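Local coordinates for protein putative drug/sodium antiporter (Escherichia coli, PDB 4Z3N) that probably exports the genotoxin colibactin across the cell membrane as a MATE-family transporter, possibly by cation antiport, as in other MATE transporters, at residues A[372-377]-A[431-436]; A[281-286]-A[424-429]. All coordinates share one frame; numbering follows the deposited sequence.

Contact 1 (A[372-377]-A[431-436]); sequences AVLQTR and RITGVY. With OLC ((2R)-2,3-dihydroxypropyl (9Z)-octadec-9-enoate), chain D.
The Tyr436 ring lies against the backbone of the helix holding Gln375, and each of its faces has a different cover. On one face Gln375 makes a CH-pi contact, its CA 3.9 Å from the ring centroid and 18° off the normal, while Gln375 CB sits 3.6 Å from Tyr436 CZ. The opposite face is lined by the carbonyl oxygen of Ile432, one turn back in the ring's own helix. At the edge, near the ring plane, comes Leu374, whose CG approaches Tyr436 CE2 to 4.1 Å. With its CG anti to the backbone N (chi1 -179°), Leu374 crosses the ring at about a right angle and brings CD2 to 3.6 Å from Thr433 OG1, a plain packing contact. The Gln375 chain is extended and its amide stands steeply to the ring plane; the amide's polar atoms serve the neighbouring helices instead, OE1 bonding to the hydroxyl of Tyr277 and NE2 to that of Thr295, which should fix its rotation. The Arg377 guanidinium is also covered on both faces, by Val373 CG1 of its own helix and by C4 of the monoolein chain; Arg377 CD lies 3.4 Å from OLC C6, so the flat cation is packed between aliphatic carbons. This is packing between helices 366-379 and 432-453 of a MATE transporter, both in predicted membrane spans: the axes of segments 372-377 and 432-436 lie 10.1 Å apart at 34°, with helix 250-284 touching Tyr436 through Tyr277 and helix 286-322 bordering Gln375.

Contact 2 (A[281-286]-A[424-429]); sequences IVRLDV and LAIVLE
Leu284 and Ala425 meet as two apolar side chains, both directed toward the partner segment, where two helices of the MATE helical bundle come together. Segment 281-286 runs from helix 250-284 toward helix 286-322, and helix 417-427 finishes in a wider pi-type turn over 424-427 before Leu428 departs from helical geometry. The backbones stay well apart, Leu284 CA and Ala425 CA being 8.9 Å from each other, and it is the leucine that spans most of the interval: its chain runs out fully beyond CB, CD1 anti to CA (chi2 179°), and CD1 halts 4.2 Å from Ala425 CB. Beside this pair runs a second pair. Ile426 leaves its helix at an angle to the partner, yet its CD1 reaches back to lie 4.3 Å from Arg283 NH2, meeting the guanidinium obliquely. The arginine is exposed, and what it offers the isoleucine is van der Waals contact. Leu284 also packs on Ile432 and Val435 of helix 432-453 and on Arg431 in the loop before it, so the leucine is wedged among several partners while Ala425 is buried. Just beyond, the chain turns into helix 286-322, with Asp285 at the N-cap: its CG is anti to the backbone N (chi1 -176°), OD1 caps the backbone N of Asn287, and OD2 accepts a hydrogen bond from the hydroxyl of Tyr371.

In the fold
Both contacts belong to one end of the bundle, with centres about 11 Å apart, and they interleave along the chain. Contact 1 is the larger and more buried, a flat aromatic laid on a helix backbone with lipid reaching the outer side; contact 2 buries less, nearer the chain's periphery, through aliphatic tips and an exposed arginine. Neither has hydrogen bonds between its segments; the Gln375 amide and Asp285 carboxylate bond to residues outside them. The two share a seam: Ile432 CD1 lies 3.5 Å from Leu284 CB and Arg431 O 3.3 Å from Ala425 CB, as helix 417-427 passes through a short turn into helix 432-453.

Contact 1 (A[372-377]-A[431-436])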
ATOM      1  N   ALA A 372      10.603   6.754 -21.508  1.00 36.32           N
ATOM      2  CA  ALA A 372      10.446   5.688 -20.539  1.00 33.15           C
ATOM      3  C   ALA A 372      11.800   5.071 -20.194  1.00 38.74           C
ATOM      4  O   ALA A 372      12.026   4.648 -19.055  1.00 40.30           O
ATOM      5  CB  ALA A 372       9.494   4.639 -21.062  1.00 33.05           C
ATOM      6  N   VAL A 373      12.697   5.029 -21.175  1.00 33.42           N
ATOM      7  CA  VAL A 373      14.033   4.488 -20.967  1.00 34.55           C
ATOM      8  C   VAL A 373      14.907   5.485 -20.207  1.00 36.90           C
ATOM      9  O   VAL A 373      15.670   5.101 -19.308  1.00 36.54           O
ATOM     10  CB  VAL A 373      14.709   4.094 -22.320  1.00 37.91           C
ATOM     11  CG1 VAL A 373      16.209   3.759 -22.139  1.00 32.87           C
ATOM     12  CG2 VAL A 373      13.963   2.918 -22.962  1.00 35.86           C
ATOM     13  N   LEU A 374      14.780   6.766 -20.547  1.00 36.23           N
ATOM     14  CA  LEU A 374      15.565   7.813 -19.873  1.00 39.19           C
ATOM     15  C   LEU A 374      15.156   7.981 -18.398  1.00 36.01           C
ATOM     16  O   LEU A 374      15.998   8.256 -17.545  1.00 33.56           O
ATOM     17  CB  LEU A 374      15.437   9.150 -20.626  1.00 29.57           C
ATOM     18  CG  LEU A 374      16.235  10.306 -20.021  1.00 30.88           C
ATOM     19  CD1 LEU A 374      17.714  10.050 -20.036  1.00 26.78           C
ATOM     20  CD2 LEU A 374      15.922  11.622 -20.722  1.00 31.81           C
ATOM     21  N   GLN A 375      13.861   7.809 -18.126  1.00 33.78           N
ATOM     22  CA  GLN A 375      13.293   7.909 -16.785  1.00 32.54           C
ATOM     23  C   GLN A 375      13.825   6.779 -15.908  1.00 38.62           C
ATOM     24  O   GLN A 375      14.305   6.994 -14.777  1.00 30.30           O
ATOM     25  CB  GLN A 375      11.761   7.846 -16.844  1.00 29.72           C
ATOM     26  CG  GLN A 375      11.088   7.911 -15.496  1.00 30.55           C
ATOM     27  CD  GLN A 375       9.598   7.620 -15.522  1.00 34.87           C
ATOM     28  OE1 GLN A 375       8.776   8.538 -15.553  1.00 39.58           O
ATOM     29  NE2 GLN A 375       9.239   6.339 -15.462  1.00 34.70           N
ATOM     30  N   THR A 376      13.738   5.568 -16.452  1.00 36.71           N
ATOM     31  CA  THR A 376      14.211   4.392 -15.760  1.00 34.25           C
ATOM     32  C   THR A 376      15.710   4.495 -15.499  1.00 37.34           C
ATOM     33  O   THR A 376      16.176   4.225 -14.386  1.00 34.41           O
ATOM     34  CB  THR A 376      13.904   3.124 -16.553  1.00 36.20           C
ATOM     35  OG1 THR A 376      12.480   2.990 -16.707  1.00 38.82           O
ATOM     36  CG2 THR A 376      14.476   1.888 -15.830  1.00 32.50           C
ATOM     37  N   ARG A 377      16.463   4.907 -16.514  1.00 35.57           N
ATOM     38  CA  ARG A 377      17.910   4.981 -16.375  1.00 33.10           C
ATOM     39  C   ARG A 377      18.316   5.951 -15.280  1.00 35.61           C
ATOM     40  O   ARG A 377      19.285   5.714 -14.538  1.00 30.92           O
ATOM     41  CB  ARG A 377      18.559   5.400 -17.687  1.00 40.43           C
ATOM     42  CG  ARG A 377      18.506   4.355 -18.783  1.00 39.82           C
ATOM     43  CD  ARG A 377      19.691   4.538 -19.675  1.00 37.37           C
ATOM     44  NE  ARG A 377      19.823   3.472 -20.653  1.00 43.53           N
ATOM     45  CZ  ARG A 377      19.822   3.668 -21.965  1.00 40.02           C
ATOM     46  NH1 ARG A 377      19.688   4.900 -22.448  1.00 39.62           N
ATOM     47  NH2 ARG A 377      19.959   2.634 -22.783  1.00 30.38           N
ATOM     48  N   ARG A 431      14.761  20.048 -18.862  1.00 37.10           N
ATOM     49  CA  ARG A 431      13.300  20.082 -18.855  1.00 46.21           C
ATOM     50  C   ARG A 431      12.675  18.838 -18.234  1.00 48.80           C
ATOM     51  O   ARG A 431      12.458  18.799 -17.018  1.00 51.36           O
ATOM     52  CB  ARG A 431      12.766  20.289 -20.274  1.00 47.40           C
ATOM     53  CG  ARG A 431      13.367  21.506 -20.989  1.00 48.24           C
ATOM     54  CD  ARG A 431      12.622  21.829 -22.290  1.00 62.14           C
ATOM     55  NE  ARG A 431      11.977  23.145 -22.250  1.00 64.84           N
ATOM     56  CZ  ARG A 431      10.677  23.366 -22.448  1.00 65.13           C
ATOM     57  NH1 ARG A 431       9.848  22.360 -22.715  1.00 52.96           N
ATOM     58  NH2 ARG A 431      10.204  24.605 -22.380  1.00 63.70           N
ATOM     59  N   ILE A 432      12.500  17.785 -19.020  1.00 43.62           N
ATOM     60  CA  ILE A 432      11.984  16.542 -18.473  1.00 41.93           C
ATOM     61  C   ILE A 432      13.088  15.844 -17.666  1.00 38.74           C
ATOM     62  O   ILE A 432      12.817  15.252 -16.627  1.00 36.63           O
ATOM     63  CB  ILE A 432      11.439  15.634 -19.585  1.00 43.12           C
ATOM     64  CG1 ILE A 432      10.144  16.234 -20.157  1.00 39.24           C
ATOM     65  CG2 ILE A 432      11.214  14.216 -19.080  1.00 37.34           C
ATOM     66  CD1 ILE A 432       8.979  16.211 -19.216  1.00 35.67           C
ATOM     67  N   THR A 433      14.330  15.947 -18.135  1.00 41.03           N
ATOM     68  CA  THR A 433      15.485  15.413 -17.415  1.00 37.59           C
ATOM     69  C   THR A 433      15.587  16.047 -16.038  1.00 41.54           C
ATOM     70  O   THR A 433      16.084  15.430 -15.087  1.00 39.21           O
ATOM     71  CB  THR A 433      16.805  15.659 -18.180  1.00 37.26           C
ATOM     72  OG1 THR A 433      16.900  14.737 -19.265  1.00 47.40           O
ATOM     73  CG2 THR A 433      17.999  15.451 -17.284  1.00 38.13           C
ATOM     74  N   GLY A 434      15.107  17.287 -15.938  1.00 44.00           N
ATOM     75  CA  GLY A 434      15.106  18.014 -14.680  1.00 38.60           C
ATOM     76  C   GLY A 434      14.057  17.481 -13.717  1.00 31.43           C
ATOM     77  O   GLY A 434      14.295  17.430 -12.532  1.00 34.89           O
ATOM     78  N   VAL A 435      12.892  17.112 -14.228  1.00 28.21           N
ATOM     79  CA  VAL A 435      11.881  16.468 -13.418  1.00 30.48           C
ATOM     80  C   VAL A 435      12.436  15.186 -12.797  1.00 34.19           C
ATOM     81  O   VAL A 435      12.414  15.006 -11.578  1.00 31.57           O
ATOM     82  CB  VAL A 435      10.623  16.116 -14.250  1.00 37.64           C
ATOM     83  CG1 VAL A 435       9.565  15.465 -13.358  1.00 33.23           C
ATOM     84  CG2 VAL A 435      10.062  17.351 -14.952  1.00 34.84           C
ATOM     85  N   TYR A 436      12.936  14.299 -13.653  1.00 34.70           N
ATOM     86  CA  TYR A 436      13.483  13.024 -13.222  1.00 32.62           C
ATOM     87  C   TYR A 436      14.499  13.189 -12.080  1.00 36.23           C
ATOM     88  O   TYR A 436      14.424  12.490 -11.058  1.00 38.68           O
ATOM     89  CB  TYR A 436      14.143  12.318 -14.392  1.00 31.16           C
ATOM     90  CG  TYR A 436      13.237  11.988 -15.537  1.00 31.35           C
ATOM     91  CD1 TYR A 436      11.865  11.905 -15.373  1.00 31.79           C
ATOM     92  CD2 TYR A 436      13.767  11.741 -16.796  1.00 35.71           C
ATOM     93  CE1 TYR A 436      11.037  11.574 -16.449  1.00 32.72           C
ATOM     94  CE2 TYR A 436      12.966  11.415 -17.868  1.00 32.27           C
ATOM     95  CZ  TYR A 436      11.606  11.332 -17.696  1.00 33.79           C
ATOM     96  OH  TYR A 436      10.838  11.003 -18.783  1.00 29.98           O
TER
HETATM   97  C9  OLC D 503      22.918   3.905 -14.786  1.00 36.60           C
HETATM   98  C8  OLC D 503      22.958   4.586 -16.137  1.00 43.39           C
HETATM   99  C7  OLC D 503      22.963   3.560 -17.259  1.00 45.83           C
HETATM  100  C6  OLC D 503      22.955   4.234 -18.623  1.00 45.75           C
HETATM  101  C5  OLC D 503      23.217   3.223 -19.728  1.00 45.48           C
HETATM  102  C4  OLC D 503      23.491   3.968 -21.028  1.00 55.69           C
HETATM  103  C3  OLC D 503      24.732   3.447 -21.740  1.00 53.80           C
HETATM  104  C2  OLC D 503      25.013   4.238 -23.010  1.00 49.70           C
HETATM  105  C1  OLC D 503      24.247   3.691 -24.198  1.00 46.60           C

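Contact 2 (A[281-286]-A[424-429])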
ATOM      1  N   ILE A 281       5.157  16.851 -15.832  1.00 47.26           N
ATOM      2  CA  ILE A 281       5.508  16.040 -16.991  1.00 47.99           C
ATOM      3  C   ILE A 281       4.681  16.436 -18.217  1.00 48.57           C
ATOM      4  O   ILE A 281       5.193  16.508 -19.332  1.00 46.95           O
ATOM      5  CB  ILE A 281       5.310  14.531 -16.696  1.00 45.35           C
ATOM      6  CG1 ILE A 281       6.222  14.092 -15.559  1.00 47.99           C
ATOM      7  CG2 ILE A 281       5.628  13.695 -17.907  1.00 41.42           C
ATOM      8  CD1 ILE A 281       7.687  14.200 -15.881  1.00 40.97           C
ATOM      9  N   VAL A 282       3.402  16.704 -17.983  1.00 49.17           N
ATOM     10  CA  VAL A 282       2.433  16.984 -19.041  1.00 51.08           C
ATOM     11  C   VAL A 282       2.642  18.371 -19.671  1.00 50.61           C
ATOM     12  O   VAL A 282       2.622  18.512 -20.892  1.00 49.14           O
ATOM     13  CB  VAL A 282       0.979  16.866 -18.490  1.00 48.18           C
ATOM     14  CG1 VAL A 282       0.203  18.131 -18.758  1.00 56.47           C
ATOM     15  CG2 VAL A 282       0.269  15.651 -19.074  1.00 42.34           C
ATOM     16  N   ARG A 283       2.853  19.381 -18.830  1.00 51.54           N
ATOM     17  CA  ARG A 283       3.101  20.741 -19.284  1.00 55.29           C
ATOM     18  C   ARG A 283       4.437  20.873 -20.021  1.00 52.29           C
ATOM     19  O   ARG A 283       4.663  21.860 -20.721  1.00 58.93           O
ATOM     20  CB  ARG A 283       3.054  21.718 -18.095  1.00 68.77           C
ATOM     21  CG  ARG A 283       3.417  23.165 -18.449  1.00 86.32           C
ATOM     22  CD  ARG A 283       2.834  24.168 -17.456  1.00 95.13           C
ATOM     23  NE  ARG A 283       3.813  24.611 -16.466  1.00103.10           N
ATOM     24  CZ  ARG A 283       4.671  25.614 -16.651  1.00108.76           C
ATOM     25  NH1 ARG A 283       4.682  26.284 -17.796  1.00104.23           N
ATOM     26  NH2 ARG A 283       5.522  25.948 -15.688  1.00105.79           N
ATOM     27  N   LEU A 284       5.317  19.886 -19.883  1.00 47.00           N
ATOM     28  CA  LEU A 284       6.620  19.950 -20.553  1.00 46.00           C
ATOM     29  C   LEU A 284       6.659  19.148 -21.855  1.00 46.21           C
ATOM     30  O   LEU A 284       6.989  19.694 -22.903  1.00 46.16           O
ATOM     31  CB  LEU A 284       7.730  19.483 -19.627  1.00 48.37           C
ATOM     32  CG  LEU A 284       8.163  20.465 -18.542  1.00 51.51           C
ATOM     33  CD1 LEU A 284       9.260  19.838 -17.670  1.00 48.74           C
ATOM     34  CD2 LEU A 284       8.609  21.786 -19.154  1.00 43.83           C
ATOM     35  N   ASP A 285       6.430  17.840 -21.769  1.00 44.68           N
ATOM     36  CA  ASP A 285       6.194  17.023 -22.954  1.00 37.78           C
ATOM     37  C   ASP A 285       5.145  15.919 -22.715  1.00 38.89           C
ATOM     38  O   ASP A 285       5.328  15.024 -21.895  1.00 43.81           O
ATOM     39  CB  ASP A 285       7.523  16.434 -23.434  1.00 36.43           C
ATOM     40  CG  ASP A 285       7.393  15.643 -24.717  1.00 42.20           C
ATOM     41  OD1 ASP A 285       6.452  14.827 -24.839  1.00 43.89           O
ATOM     42  OD2 ASP A 285       8.254  15.827 -25.606  1.00 45.13           O
ATOM     43  N   VAL A 286       4.082  15.965 -23.498  1.00 36.48           N
ATOM     44  CA  VAL A 286       2.990  15.003 -23.469  1.00 37.10           C
ATOM     45  C   VAL A 286       3.454  13.548 -23.592  1.00 38.74           C
ATOM     46  O   VAL A 286       2.770  12.638 -23.116  1.00 37.15           O
ATOM     47  CB  VAL A 286       1.982  15.338 -24.625  1.00 40.43           C
ATOM     48  CG1 VAL A 286       0.863  14.316 -24.758  1.00 32.66           C
ATOM     49  CG2 VAL A 286       1.414  16.720 -24.414  1.00 46.51           C
ATOM     50  N   LEU A 424      15.420  22.762 -11.324  1.00 48.18           N
ATOM     51  CA  LEU A 424      16.109  22.058 -12.410  1.00 43.77           C
ATOM     52  C   LEU A 424      15.337  22.078 -13.738  1.00 41.79           C
ATOM     53  O   LEU A 424      15.937  22.220 -14.797  1.00 40.95           O
ATOM     54  CB  LEU A 424      16.403  20.607 -12.006  1.00 34.22           C
ATOM     55  CG  LEU A 424      17.440  20.365 -10.911  1.00 36.09           C
ATOM     56  CD1 LEU A 424      17.736  18.884 -10.722  1.00 32.94           C
ATOM     57  CD2 LEU A 424      18.713  21.113 -11.214  1.00 41.40           C
ATOM     58  N   ALA A 425      14.021  21.916 -13.686  1.00 37.10           N
ATOM     59  CA  ALA A 425      13.231  21.838 -14.908  1.00 39.74           C
ATOM     60  C   ALA A 425      12.854  23.211 -15.519  1.00 48.97           C
ATOM     61  O   ALA A 425      12.549  23.311 -16.715  1.00 45.88           O
ATOM     62  CB  ALA A 425      11.979  21.025 -14.652  1.00 36.95           C
ATOM     63  N   ILE A 426      12.872  24.265 -14.711  1.00 50.46           N
ATOM     64  CA  ILE A 426      12.492  25.579 -15.208  1.00 42.78           C
ATOM     65  C   ILE A 426      13.640  26.569 -15.155  1.00 44.53           C
ATOM     66  O   ILE A 426      14.126  27.004 -16.192  1.00 55.05           O
ATOM     67  CB  ILE A 426      11.319  26.168 -14.427  1.00 45.83           C
ATOM     68  CG1 ILE A 426      10.188  25.140 -14.264  1.00 49.07           C
ATOM     69  CG2 ILE A 426      10.835  27.413 -15.119  1.00 45.59           C
ATOM     70  CD1 ILE A 426       9.611  24.581 -15.565  1.00 41.72           C
ATOM     71  N   VAL A 427      14.070  26.930 -13.952  1.00 48.40           N
ATOM     72  CA  VAL A 427      15.107  27.952 -13.792  1.00 48.42           C
ATOM     73  C   VAL A 427      16.358  27.552 -14.567  1.00 49.66           C
ATOM     74  O   VAL A 427      16.662  28.153 -15.599  1.00 49.82           O
ATOM     75  CB  VAL A 427      15.455  28.187 -12.308  1.00 42.79           C
ATOM     76  CG1 VAL A 427      16.586  29.179 -12.169  1.00 39.78           C
ATOM     77  CG2 VAL A 427      14.240  28.673 -11.559  1.00 41.72           C
ATOM     78  N   LEU A 428      17.074  26.539 -14.081  1.00 50.31           N
ATOM     79  CA  LEU A 428      18.046  25.856 -14.921  1.00 46.72           C
ATOM     80  C   LEU A 428      17.173  25.264 -15.996  1.00 49.38           C
ATOM     81  O   LEU A 428      16.024  24.934 -15.728  1.00 58.97           O
ATOM     82  CB  LEU A 428      18.839  24.803 -14.154  1.00 45.78           C
ATOM     83  CG  LEU A 428      19.877  25.389 -13.198  1.00 47.42           C
ATOM     84  CD1 LEU A 428      20.804  26.345 -13.937  1.00 52.27           C
ATOM     85  CD2 LEU A 428      19.191  26.108 -12.057  1.00 52.91           C
ATOM     86  N   GLU A 429      17.654  25.173 -17.219  1.00 43.55           N
ATOM     87  CA  GLU A 429      16.703  24.997 -18.314  1.00 49.08           C
ATOM     88  C   GLU A 429      16.508  23.544 -18.717  1.00 45.71           C
ATOM     89  O   GLU A 429      15.877  23.271 -19.738  1.00 49.64           O
ATOM     90  CB  GLU A 429      17.099  25.871 -19.513  1.00 65.08           C
ATOM     91  CG  GLU A 429      16.722  27.343 -19.298  1.00 62.40           C
ATOM     92  CD  GLU A 429      17.315  28.292 -20.326  1.00 75.96           C
ATOM     93  OE1 GLU A 429      17.745  27.831 -21.409  1.00 80.58           O
ATOM     94  OE2 GLU A 429      17.349  29.510 -20.043  1.00 83.66           O
TER